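Local coordinates for AA9 family lytic polysaccharide monooxygenase cel61B (Hypocrea jecorina, PDB 2VTC), which cleaves cellulose and related polysaccharides by copper-dependent oxidation of their glycosidic bonds, acting as a secreted lytic monooxygenase of family AA9, at residues 82-87 / 125-130. Sequence-based numbering, arbitrary orientation.
Sequences AAPGAI and TTVNKN
The Pro84 ring meets residues 125-130 with its CB-CG edge. Thr125 O stands off one side of the mean ring plane, 3.7 Å from Pro84 CB, whereas Val127 CG1 lies off the other, 4.0 Å from Pro84 CG. Nearly level with the ring, Val127 O lies off the CG corner, 3.8 Å from Pro84 CG. One water bridges the two backbones, donating to Pro84 O (2.9 Å) and to Thr125 O (2.8 Å).

The flat Ala82 carbonyl is approached by the ammonium group of Lys129: NZ donates to Ala82 O at 2.8 Å, with a C=O...N angle of 122° and a tilt of 17° from the carbonyl plane. With chi1 at 72°, Lys129 CG is tucked over its own backbone, flanked by N and C, and the straight chain beyond it brings NZ to Ala82, with Trp56 and Val77 also touching this side chain.

Beyond the proline, contact is through carbon: Thr125 CA makes a CA-H...O contact with Gly85 O at 3.5 Å, while Thr125 CG2 reaches Ala86 O at 3.5 Å. The hydroxyl of Thr125 is engaged elsewhere, hydrogen-bonded to that of Ser123.

Thus the loop leading into strand 89-92 packs on the loop joining strands 113-119 and 133-143, which includes 3-10 residues 129-130, away from the copper site, as loop packing on the beta-sandwich fold of AA9 enzymes.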
loop_
_atom_site.group_PDB
_atom_site.type_symbol
_atom_site.label_atom_id
_atom_site.label_comp_id
_atom_site.label_asym_id
_atom_site.label_seq_id
_atom_site.Cartn_x
_atom_site.Cartn_y
_atom_site.Cartn_z
ATOM N N ALA A 82 11.627 -1.184 -6.590
ATOM C CA ALA A 82 10.450 -0.769 -7.327
ATOM C C ALA A 82 10.700 0.426 -8.230
ATOM O O ALA A 82 11.530 1.290 -7.928
ATOM C CB ALA A 82 9.273 -0.469 -6.408
ATOM N N ALA A 83 9.937 0.446 -9.309
ATOM C CA ALA A 83 9.954 1.543 -10.298
ATOM C C ALA A 83 8.535 1.892 -10.714
ATOM O O ALA A 83 7.652 1.024 -10.789
ATOM C CB ALA A 83 10.778 1.127 -11.518
ATOM N N PRO A 84 8.283 3.187 -10.999
ATOM C CA PRO A 84 6.932 3.612 -11.354
ATOM C C PRO A 84 6.339 2.845 -12.550
ATOM O O PRO A 84 7.063 2.474 -13.495
ATOM C CB PRO A 84 7.103 5.105 -11.689
ATOM C CG PRO A 84 8.321 5.512 -10.983
ATOM C CD PRO A 84 9.230 4.317 -10.923
ATOM N N GLY A 85 5.032 2.599 -12.503
ATOM C CA GLY A 85 4.308 2.051 -13.648
ATOM C C GLY A 85 4.494 2.990 -14.836
ATOM O O GLY A 85 4.640 4.204 -14.644
ATOM N N ALA A 86 4.465 2.419 -16.038
ATOM C CA ALA A 86 4.779 3.167 -17.263
ATOM C C ALA A 86 3.607 4.042 -17.705
ATOM O O ALA A 86 3.769 4.932 -18.572
ATOM C CB ALA A 86 5.209 2.208 -18.383
ATOM N N ILE A 87 2.430 3.807 -17.120
ATOM C CA ILE A 87 1.236 4.633 -17.362
ATOM C C ILE A 87 0.547 4.944 -16.036
ATOM O O ILE A 87 0.972 4.443 -14.990
ATOM C CB ILE A 87 0.214 3.957 -18.327
ATOM C CG1 ILE A 87 -0.388 2.675 -17.689
ATOM C CG2 ILE A 87 0.870 3.676 -19.700
ATOM C CD1 ILE A 87 -1.567 2.067 -18.425
ATOM N N THR A 125 4.916 8.598 -13.833
ATOM C CA THR A 125 5.629 7.559 -14.597
ATOM C C THR A 125 7.157 7.734 -14.592
ATOM O O THR A 125 7.908 6.788 -14.894
ATOM C CB THR A 125 5.105 7.487 -16.057
ATOM O OG1 THR A 125 5.525 8.666 -16.760
ATOM C CG2 THR A 125 3.576 7.391 -16.094
ATOM N N THR A 126 7.620 8.940 -14.252
ATOM C CA THR A 126 9.048 9.242 -14.259
ATOM C C THR A 126 9.533 9.853 -12.945
ATOM O O THR A 126 10.623 10.390 -12.872
ATOM C CB THR A 126 9.405 10.186 -15.444
ATOM O OG1 THR A 126 8.554 11.325 -15.378
ATOM C CG2 THR A 126 9.196 9.481 -16.781
ATOM N N VAL A 127 8.719 9.754 -11.888
ATOM C CA VAL A 127 9.031 10.366 -10.605
ATOM C C VAL A 127 10.231 9.670 -9.933
ATOM O O VAL A 127 10.490 8.471 -10.173
ATOM C CB VAL A 127 7.756 10.339 -9.688
ATOM C CG1 VAL A 127 7.546 8.945 -9.093
ATOM C CG2 VAL A 127 7.796 11.388 -8.612
ATOM N N ASN A 128 10.962 10.435 -9.121
ATOM C CA ASN A 128 11.970 9.895 -8.223
ATOM C C ASN A 128 11.234 9.461 -6.947
ATOM O O ASN A 128 10.786 10.309 -6.165
ATOM C CB ASN A 128 13.020 10.973 -7.908
ATOM C CG ASN A 128 14.152 10.491 -6.999
ATOM O OD1 ASN A 128 15.178 11.190 -6.870
ATOM N ND2 ASN A 128 13.987 9.333 -6.352
ATOM N N LYS A 129 11.077 8.139 -6.760
ATOM C CA LYS A 129 10.293 7.632 -5.612
ATOM C C LYS A 129 10.795 8.128 -4.252
ATOM O O LYS A 129 10.018 8.286 -3.308
ATOM C CB LYS A 129 10.245 6.094 -5.632
ATOM C CG LYS A 129 11.548 5.385 -5.274
ATOM C CD LYS A 129 11.364 3.867 -5.493
ATOM C CE LYS A 129 12.605 3.131 -5.055
ATOM N NZ LYS A 129 12.429 1.664 -5.263
ATOM N N ASN A 130 12.097 8.386 -4.156
ATOM C CA ASN A 130 12.697 8.775 -2.886
ATOM C C ASN A 130 12.309 10.193 -2.431
ATOM O O ASN A 130 12.495 10.559 -1.258
ATOM C CB ASN A 130 14.215 8.588 -2.968
ATOM C CG ASN A 130 14.602 7.148 -3.294
ATOM O OD1 ASN A 130 15.380 6.887 -4.231
ATOM N ND2 ASN A 130 14.045 6.210 -2.550
HETATM O O HOH W 1 8.054 4.147 -15.654
#